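Local coordinates for thioesterase domain-containing protein (Chromobacterium violaceum, PDB 4RMM) that probably hydrolyses acyl-CoA thioesters with a hotdog-fold domain that forms a two-chain assembly, at residues G63-G68 with L95-P100; M75-W80 with A108-T113; V119-I124 with V137-F142. All coordinates share one frame; numbering follows the deposited sequence.

Interaction 1. Residues G63-G68 with L95-P100; sequences GGLIGG and LDYLRP
Gly67, in the first turn of helix 67-80, comes to 7.0 Å from Leu95 (CA to CA) in the last residues of strand 89-97, while Leu65 and Tyr97 stand 9.0 Å apart, the gap being bridged by the tyrosine ring. Tyr97 carries the contact. Its CG lies anti to the carbonyl carbon (chi1 -74°), which sends the ring out from the strand end toward the loop that leads into the helix. There the backbone N-H of Ile66, the N-cap residue, meets Tyr97 OH almost straight (2.9 Å from N, 170° at the hydrogen), the nitrogen lying in the ring plane beyond its edge. Gly64 O sits near the same plane, 3.5 Å from Tyr97 CE1. Ile66 and Tyr97 slide past each other in opposite directions; CG1 of Ile66, turned between its own N and carbonyl carbon (chi1 54°), lies oblique to the ring, 3.6 Å from Tyr97 CE1. Near the hydroxyl end of the ring, Leu95 CD2 packs 3.6 Å from Gly67 CA. The strongest polar partner of Tyr97 OH is Glu71 OE2 of the second subunit; OE1 of the same Glu71 bonds Gly67 N. A glycine-rich turn feeding the N-terminus of the central helix, facing Glu71 of the partner subunit, is consistent with the active-site region that related PaaI-type hotdog thioesterases form at the dimer interface.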
loop_
_atom_site.group_PDB
_atom_site.type_symbol
_atom_site.label_atom_id
_atom_site.label_comp_id
_atom_site.label_asym_id
_atom_site.label_seq_id
_atom_site.Cartn_x
_atom_site.Cartn_y
_atom_site.Cartn_z
ATOM N N GLY A 63 -5.090 -4.159 11.204
ATOM C CA GLY A 63 -5.981 -3.628 10.201
ATOM C C GLY A 63 -5.941 -4.576 9.018
ATOM O O GLY A 63 -6.769 -4.486 8.117
ATOM N N GLY A 64 -4.975 -5.495 9.035
ATOM C CA GLY A 64 -4.831 -6.451 7.953
ATOM C C GLY A 64 -4.524 -5.791 6.617
ATOM O O GLY A 64 -4.706 -6.415 5.564
ATOM N N LEU A 65 -4.059 -4.537 6.658
ATOM C CA LEU A 65 -3.731 -3.800 5.443
ATOM C C LEU A 65 -2.600 -4.469 4.687
ATOM O O LEU A 65 -1.603 -4.869 5.286
ATOM C CB LEU A 65 -3.327 -2.354 5.770
ATOM C CG LEU A 65 -4.307 -1.496 6.569
ATOM C CD1 LEU A 65 -3.837 -0.044 6.536
ATOM C CD2 LEU A 65 -5.712 -1.614 5.992
ATOM N N ILE A 66 -2.756 -4.571 3.370
ATOM C CA ILE A 66 -1.760 -5.188 2.501
ATOM C C ILE A 66 -1.584 -4.438 1.183
ATOM O O ILE A 66 -0.911 -4.915 0.275
ATOM C CB ILE A 66 -2.121 -6.666 2.166
ATOM C CG1 ILE A 66 -3.533 -6.742 1.596
ATOM C CG2 ILE A 66 -1.997 -7.539 3.428
ATOM C CD1 ILE A 66 -3.986 -8.157 1.262
ATOM N N GLY A 67 -2.180 -3.255 1.092
ATOM C CA GLY A 67 -2.075 -2.467 -0.125
ATOM C C GLY A 67 -0.661 -2.263 -0.601
ATOM O O GLY A 67 -0.377 -2.404 -1.787
ATOM N N GLY A 68 0.226 -1.925 0.329
ATOM C CA GLY A 68 1.625 -1.724 -0.026
ATOM C C GLY A 68 2.259 -2.979 -0.601
ATOM O O GLY A 68 2.989 -2.921 -1.579
ATOM N N LEU A 95 -7.814 -2.288 -4.934
ATOM C CA LEU A 95 -7.777 -3.467 -4.089
ATOM C C LEU A 95 -9.104 -3.726 -3.362
ATOM O O LEU A 95 -9.693 -2.799 -2.806
ATOM C CB LEU A 95 -6.662 -3.282 -3.047
ATOM C CG LEU A 95 -6.364 -4.325 -1.961
ATOM C CD1 LEU A 95 -5.893 -5.629 -2.577
ATOM C CD2 LEU A 95 -5.274 -3.786 -1.059
ATOM N N ASP A 96 -9.554 -4.986 -3.375
ATOM C CA ASP A 96 -10.756 -5.411 -2.666
ATOM C C ASP A 96 -10.377 -6.454 -1.634
ATOM O O ASP A 96 -9.686 -7.411 -1.941
ATOM C CB ASP A 96 -11.802 -6.023 -3.610
ATOM C CG ASP A 96 -12.514 -4.985 -4.438
ATOM O OD1 ASP A 96 -12.093 -4.743 -5.586
ATOM O OD2 ASP A 96 -13.493 -4.397 -3.929
ATOM N N TYR A 97 -10.828 -6.264 -0.407
ATOM C CA TYR A 97 -10.561 -7.194 0.675
ATOM C C TYR A 97 -11.826 -8.013 0.684
ATOM O O TYR A 97 -12.913 -7.489 0.941
ATOM C CB TYR A 97 -10.368 -6.443 1.994
ATOM C CG TYR A 97 -9.035 -5.718 2.080
ATOM C CD1 TYR A 97 -7.968 -6.267 2.798
ATOM C CD2 TYR A 97 -8.833 -4.489 1.433
ATOM C CE1 TYR A 97 -6.739 -5.620 2.873
ATOM C CE2 TYR A 97 -7.602 -3.826 1.507
ATOM C CZ TYR A 97 -6.560 -4.402 2.231
ATOM O OH TYR A 97 -5.332 -3.777 2.332
ATOM N N LEU A 98 -11.671 -9.297 0.370
ATOM C CA LEU A 98 -12.790 -10.231 0.259
ATOM C C LEU A 98 -13.101 -11.045 1.501
ATOM O O LEU A 98 -14.260 -11.259 1.831
ATOM C CB LEU A 98 -12.524 -11.173 -0.925
ATOM C CG LEU A 98 -12.307 -10.384 -2.221
ATOM C CD1 LEU A 98 -11.947 -11.316 -3.338
ATOM C CD2 LEU A 98 -13.575 -9.583 -2.552
ATOM N N ARG A 99 -12.067 -11.500 2.189
ATOM C CA ARG A 99 -12.264 -12.322 3.367
ATOM C C ARG A 99 -11.180 -12.058 4.387
ATOM O O ARG A 99 -10.084 -11.649 4.050
ATOM C CB ARG A 99 -12.213 -13.807 2.989
ATOM C CG ARG A 99 -12.998 -14.169 1.742
ATOM C CD ARG A 99 -12.759 -15.618 1.346
ATOM N NE ARG A 99 -13.751 -16.071 0.374
ATOM C CZ ARG A 99 -13.838 -15.616 -0.872
ATOM N NH1 ARG A 99 -12.982 -14.694 -1.306
ATOM N NH2 ARG A 99 -14.788 -16.070 -1.680
ATOM N N PRO A 100 -11.478 -12.308 5.659
ATOM C CA PRO A 100 -10.472 -12.080 6.692
ATOM C C PRO A 100 -9.275 -12.980 6.400
ATOM O O PRO A 100 -9.390 -13.945 5.650
ATOM C CB PRO A 100 -11.200 -12.487 7.972
ATOM C CG PRO A 100 -12.646 -12.219 7.638
ATOM C CD PRO A 100 -12.757 -12.742 6.243
#

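Interaction 2. Residues M75-W80 with A108-T113; sequences MIHLMW and AQCEIT
His77 lays one face of its imidazole on Cys110, joining helix 67-80 to strand 106-115. Cys110 CB stands 3.7 Å from the ring centroid and 16° off its normal, a CH-pi contact displaced slightly toward the rim; Cys110 SG reaches the ring only obliquely. With His77 CG anti to the backbone N (chi1 180°), the ring is carried straight off the helix onto the strand. The backbone oxygen of Cys110 lies 3.1 Å from the ring carbon His77 CE1; His77 NE2 is close to it too, at an angle too poor for a hydrogen bond. The segment axes approach to 8.7 Å at -56°, as suits the hotdog fold, in which a long central helix is wrapped by a curved antiparallel sheet. Apolar packing continues along the strand. Ile112 CG1 meets the edge of the His77 ring, 3.9 Å from CD2 and near its plane, while the same side chain's CD1 touches Leu78 CD2 at 3.8 Å, the two side chains crossing at about a right angle. Cys110 also packs on Val122 and Ile124 of the next strand, and His77 on Glu41 of a loop.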
loop_
_atom_site.group_PDB
_atom_site.type_symbol
_atom_site.label_atom_id
_atom_site.label_comp_id
_atom_site.label_asym_id
_atom_site.label_seq_id
_atom_site.Cartn_x
_atom_site.Cartn_y
_atom_site.Cartn_z
HETATM N N MSE A 75 4.391 -4.450 -9.102
HETATM C CA MSE A 75 5.488 -3.717 -9.726
HETATM C C MSE A 75 6.648 -4.675 -9.996
HETATM O O MSE A 75 7.166 -4.756 -11.114
HETATM C CB MSE A 75 5.983 -2.603 -8.813
HETATM C CG MSE A 75 7.460 -2.305 -9.041
HETATM SE SE MSE A 75 7.878 -0.443 -9.028
HETATM C CE MSE A 75 8.525 -0.342 -7.215
ATOM N N ILE A 76 7.060 -5.384 -8.955
ATOM C CA ILE A 76 8.153 -6.345 -9.071
ATOM C C ILE A 76 7.879 -7.380 -10.160
ATOM O O ILE A 76 8.759 -7.709 -10.952
ATOM C CB ILE A 76 8.395 -7.052 -7.719
ATOM C CG1 ILE A 76 8.974 -6.039 -6.725
ATOM C CG2 ILE A 76 9.336 -8.236 -7.900
ATOM C CD1 ILE A 76 8.971 -6.495 -5.274
ATOM N N HIS A 77 6.650 -7.879 -10.211
ATOM C CA HIS A 77 6.281 -8.878 -11.215
ATOM C C HIS A 77 6.545 -8.343 -12.615
ATOM O O HIS A 77 7.037 -9.058 -13.494
ATOM C CB HIS A 77 4.797 -9.216 -11.090
ATOM C CG HIS A 77 4.316 -10.230 -12.077
ATOM N ND1 HIS A 77 4.471 -11.587 -11.880
ATOM C CD2 HIS A 77 3.641 -10.095 -13.245
ATOM C CE1 HIS A 77 3.908 -12.237 -12.876
ATOM N NE2 HIS A 77 3.395 -11.357 -13.722
ATOM N N LEU A 78 6.202 -7.075 -12.814
ATOM C CA LEU A 78 6.366 -6.415 -14.104
ATOM C C LEU A 78 7.818 -6.299 -14.527
ATOM O O LEU A 78 8.161 -6.623 -15.663
ATOM C CB LEU A 78 5.747 -5.017 -14.073
ATOM C CG LEU A 78 4.722 -4.708 -15.165
ATOM C CD1 LEU A 78 4.340 -3.246 -15.087
ATOM C CD2 LEU A 78 5.295 -5.021 -16.533
HETATM N N MSE A 79 8.671 -5.823 -13.626
HETATM C CA MSE A 79 10.069 -5.669 -13.976
HETATM C C MSE A 79 10.838 -6.980 -13.948
HETATM O O MSE A 79 11.972 -7.055 -14.415
HETATM C CB MSE A 79 10.743 -4.599 -13.101
HETATM C CG MSE A 79 10.478 -4.649 -11.619
HETATM SE SE MSE A 79 11.335 -3.120 -10.746
HETATM C CE MSE A 79 10.091 -1.746 -11.233
ATOM N N TRP A 80 10.212 -8.021 -13.412
ATOM C CA TRP A 80 10.839 -9.333 -13.373
ATOM C C TRP A 80 10.529 -9.993 -14.710
ATOM O O TRP A 80 11.326 -10.760 -15.244
ATOM C CB TRP A 80 10.265 -10.164 -12.226
ATOM C CG TRP A 80 10.893 -11.514 -12.092
ATOM C CD1 TRP A 80 10.559 -12.651 -12.778
ATOM C CD2 TRP A 80 11.979 -11.870 -11.236
ATOM N NE1 TRP A 80 11.372 -13.690 -12.399
ATOM C CE2 TRP A 80 12.258 -13.236 -11.447
ATOM C CE3 TRP A 80 12.754 -11.165 -10.300
ATOM C CZ2 TRP A 80 13.272 -13.916 -10.767
ATOM C CZ3 TRP A 80 13.767 -11.838 -9.620
ATOM C CH2 TRP A 80 14.013 -13.201 -9.858
ATOM N N ALA A 108 0.607 -14.904 -3.037
ATOM C CA ALA A 108 0.193 -13.875 -3.980
ATOM C C ALA A 108 0.882 -14.082 -5.311
ATOM O O ALA A 108 2.075 -14.392 -5.368
ATOM C CB ALA A 108 0.512 -12.469 -3.429
ATOM N N GLN A 109 0.127 -13.903 -6.385
ATOM C CA GLN A 109 0.666 -14.069 -7.714
ATOM C C GLN A 109 -0.007 -13.118 -8.680
ATOM O O GLN A 109 -1.227 -12.943 -8.649
ATOM C CB GLN A 109 0.463 -15.507 -8.186
ATOM C CG GLN A 109 1.283 -15.857 -9.406
ATOM C CD GLN A 109 1.327 -17.344 -9.658
ATOM O OE1 GLN A 109 0.445 -17.904 -10.310
ATOM N NE2 GLN A 109 2.354 -18.000 -9.131
ATOM N N CYS A 110 0.791 -12.531 -9.563
ATOM C CA CYS A 110 0.253 -11.579 -10.521
ATOM C C CYS A 110 0.218 -12.117 -11.924
ATOM O O CYS A 110 0.957 -13.025 -12.288
ATOM C CB CYS A 110 1.077 -10.296 -10.519
ATOM S SG CYS A 110 1.666 -9.838 -8.912
ATOM N N GLU A 111 -0.640 -11.515 -12.725
ATOM C CA GLU A 111 -0.770 -11.916 -14.102
ATOM C C GLU A 111 -0.912 -10.675 -14.959
ATOM O O GLU A 111 -1.640 -9.756 -14.601
ATOM C CB GLU A 111 -2.006 -12.784 -14.267
ATOM C CG GLU A 111 -2.411 -12.981 -15.704
ATOM C CD GLU A 111 -3.714 -13.717 -15.821
ATOM O OE1 GLU A 111 -4.777 -13.061 -15.781
ATOM O OE2 GLU A 111 -3.664 -14.959 -15.934
ATOM N N ILE A 112 -0.224 -10.637 -16.092
ATOM C CA ILE A 112 -0.341 -9.490 -16.978
ATOM C C ILE A 112 -1.412 -9.730 -18.049
ATOM O O ILE A 112 -1.212 -10.506 -18.976
ATOM C CB ILE A 112 1.002 -9.159 -17.640
ATOM C CG1 ILE A 112 2.038 -8.863 -16.552
ATOM C CG2 ILE A 112 0.827 -7.987 -18.583
ATOM C CD1 ILE A 112 3.300 -8.226 -17.043
ATOM N N THR A 113 -2.537 -9.028 -17.908
ATOM C CA THR A 113 -3.719 -9.150 -18.786
ATOM C C THR A 113 -3.706 -8.622 -20.206
ATOM O O THR A 113 -4.070 -9.326 -21.146
ATOM C CB THR A 113 -4.930 -8.528 -18.153
ATOM O OG1 THR A 113 -5.287 -9.267 -16.983
ATOM C CG2 THR A 113 -6.083 -8.538 -19.152
#

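Interaction 3. Residues V119-I124 with V137-F142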
loop_
_atom_site.group_PDB
_atom_site.type_symbol
_atom_site.label_atom_id
_atom_site.label_comp_id
_atom_site.label_asym_id
_atom_site.label_seq_id
_atom_site.Cartn_x
_atom_site.Cartn_y
_atom_site.Cartn_z
ATOM N N VAL A 119 1.452 0.340 -22.189
ATOM C CA VAL A 119 0.688 0.116 -20.974
ATOM C C VAL A 119 0.525 -1.350 -20.647
ATOM O O VAL A 119 0.149 -2.139 -21.502
ATOM C CB VAL A 119 -0.735 0.665 -21.150
ATOM C CG1 VAL A 119 -1.393 0.828 -19.806
ATOM C CG2 VAL A 119 -0.706 1.963 -21.930
ATOM N N ALA A 120 0.773 -1.704 -19.393
ATOM C CA ALA A 120 0.628 -3.075 -18.944
ATOM C C ALA A 120 -0.421 -3.077 -17.843
ATOM O O ALA A 120 -0.431 -2.188 -16.993
ATOM C CB ALA A 120 1.964 -3.595 -18.407
ATOM N N HIS A 121 -1.314 -4.066 -17.884
ATOM C CA HIS A 121 -2.386 -4.220 -16.905
ATOM C C HIS A 121 -2.092 -5.484 -16.117
ATOM O O HIS A 121 -1.979 -6.565 -16.684
ATOM C CB HIS A 121 -3.739 -4.325 -17.614
ATOM C CG HIS A 121 -4.917 -4.233 -16.692
ATOM N ND1 HIS A 121 -6.195 -3.983 -17.144
ATOM C CD2 HIS A 121 -5.014 -4.364 -15.348
ATOM C CE1 HIS A 121 -7.028 -3.962 -16.118
ATOM N NE2 HIS A 121 -6.337 -4.190 -15.016
ATOM N N VAL A 122 -1.963 -5.331 -14.803
ATOM C CA VAL A 122 -1.626 -6.424 -13.901
ATOM C C VAL A 122 -2.758 -6.802 -12.937
ATOM O O VAL A 122 -3.453 -5.931 -12.419
ATOM C CB VAL A 122 -0.384 -6.035 -13.044
ATOM C CG1 VAL A 122 0.015 -7.164 -12.102
ATOM C CG2 VAL A 122 0.769 -5.662 -13.949
ATOM N N LEU A 123 -2.929 -8.104 -12.703
ATOM C CA LEU A 123 -3.930 -8.615 -11.761
ATOM C C LEU A 123 -3.155 -9.385 -10.700
ATOM O O LEU A 123 -2.297 -10.209 -11.018
ATOM C CB LEU A 123 -4.936 -9.536 -12.458
ATOM C CG LEU A 123 -5.816 -10.490 -11.619
ATOM C CD1 LEU A 123 -6.940 -9.742 -10.898
ATOM C CD2 LEU A 123 -6.413 -11.547 -12.552
ATOM N N ILE A 124 -3.434 -9.078 -9.441
ATOM C CA ILE A 124 -2.783 -9.705 -8.305
ATOM C C ILE A 124 -3.857 -10.389 -7.464
ATOM O O ILE A 124 -4.888 -9.794 -7.141
ATOM C CB ILE A 124 -2.080 -8.666 -7.403
ATOM C CG1 ILE A 124 -1.256 -7.699 -8.256
ATOM C CG2 ILE A 124 -1.168 -9.366 -6.386
ATOM C CD1 ILE A 124 -2.074 -6.568 -8.849
ATOM N N VAL A 137 -8.058 -9.343 -3.972
ATOM C CA VAL A 137 -7.650 -9.310 -5.378
ATOM C C VAL A 137 -7.359 -7.846 -5.726
ATOM O O VAL A 137 -8.113 -6.946 -5.354
ATOM C CB VAL A 137 -8.746 -9.857 -6.326
ATOM C CG1 VAL A 137 -9.025 -11.356 -6.014
ATOM C CG2 VAL A 137 -10.008 -9.042 -6.172
ATOM N N ALA A 138 -6.252 -7.605 -6.417
ATOM C CA ALA A 138 -5.911 -6.240 -6.794
ATOM C C ALA A 138 -5.705 -6.139 -8.287
ATOM O O ALA A 138 -5.625 -7.155 -8.986
ATOM C CB ALA A 138 -4.653 -5.786 -6.070
ATOM N N ARG A 139 -5.624 -4.905 -8.764
ATOM C CA ARG A 139 -5.398 -4.603 -10.167
ATOM C C ARG A 139 -4.610 -3.293 -10.271
ATOM O O ARG A 139 -4.859 -2.340 -9.529
ATOM C CB ARG A 139 -6.734 -4.505 -10.913
ATOM C CG ARG A 139 -7.509 -5.830 -10.867
ATOM C CD ARG A 139 -8.573 -5.968 -11.950
ATOM N NE ARG A 139 -9.387 -7.176 -11.770
ATOM C CZ ARG A 139 -10.203 -7.378 -10.738
ATOM N NH1 ARG A 139 -10.314 -6.455 -9.792
ATOM N NH2 ARG A 139 -10.912 -8.497 -10.648
ATOM N N ALA A 140 -3.647 -3.273 -11.181
ATOM C CA ALA A 140 -2.795 -2.113 -11.380
ATOM C C ALA A 140 -2.451 -1.879 -12.850
ATOM O O ALA A 140 -2.318 -2.828 -13.619
ATOM C CB ALA A 140 -1.524 -2.293 -10.572
ATOM N N HIS A 141 -2.320 -0.609 -13.227
ATOM C CA HIS A 141 -1.972 -0.218 -14.587
ATOM C C HIS A 141 -0.641 0.489 -14.529
ATOM O O HIS A 141 -0.427 1.352 -13.678
ATOM C CB HIS A 141 -3.006 0.746 -15.183
ATOM C CG HIS A 141 -4.349 0.131 -15.409
ATOM N ND1 HIS A 141 -5.515 0.680 -14.916
ATOM C CD2 HIS A 141 -4.716 -0.991 -16.072
ATOM C CE1 HIS A 141 -6.537 -0.076 -15.264
ATOM N NE2 HIS A 141 -6.080 -1.099 -15.968
ATOM N N PHE A 142 0.255 0.125 -15.437
ATOM C CA PHE A 142 1.560 0.746 -15.485
ATOM C C PHE A 142 1.842 1.289 -16.863
ATOM O O PHE A 142 1.347 0.780 -17.869
ATOM C CB PHE A 142 2.663 -0.244 -15.119
ATOM C CG PHE A 142 2.634 -0.698 -13.688
ATOM C CD1 PHE A 142 1.718 -1.663 -13.268
ATOM C CD2 PHE A 142 3.542 -0.182 -12.764
ATOM C CE1 PHE A 142 1.706 -2.113 -11.953
ATOM C CE2 PHE A 142 3.544 -0.622 -11.438
ATOM C CZ PHE A 142 2.621 -1.593 -11.034
#
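His121 and His141 lie side by side as a non-hydrogen-bonded antiparallel pair, and their rings form a T-shaped stack. The edge of His141 is turned to the face of His121, planes at 65°, with NE2 of His141 about 3.0 Å above the centre of the His121 ring, a tight approach. Different first torsions allow this: His121 CG is anti to the backbone N (chi1 -169°), whereas His141 CG is anti to the carbonyl carbon (chi1 -67°). The orientation of the His141 ring is fixed further by a hydrogen bond between His141 ND1 and Asp92 OD2. On the same face of the sheet Leu123 CD1 lies over one face of the Arg139 guanidinium, 3.7 Å from NE, alongside an extended arginine chain. The other face is apolar. Ile124 CD1 packs on Ala138 CB at 3.9 Å, and Val122 CG2 crosses to Phe142 CD1 at 4.2 Å. Six backbone hydrogen bonds join the strands. This hairpin is flanked by strands 106-115 and 89-97, and its apolar face lies against helix 67-80, where Val122 and Ile124 touch Ala74.

In the fold
All three interactions reach the same antiparallel sheet, and interactions 1 and 2 also use helix 67-80. Interactions 2 and 3 are closest, with centres about 8 Å apart: Leu78 CD1 lies 3.4 Å from Phe142 CG, and strands 106-115 and 119-127 probably hydrogen-bond through Glu111 N and Leu123 O at 2.7 Å. Interaction 1 joins interaction 3 on the hairpin's opposite flank, where Asp96 N probably hydrogen-bonds Val137 O at 3.1 Å. Interactions 1 and 2 do not touch, their nearest atoms being about 8 Å apart. Interaction 1 reaches Glu71 of the second subunit, at the interface that probably holds the active site; interaction 2 lies toward the helix's C-terminal end, Met75 packing on His62 of that subunit.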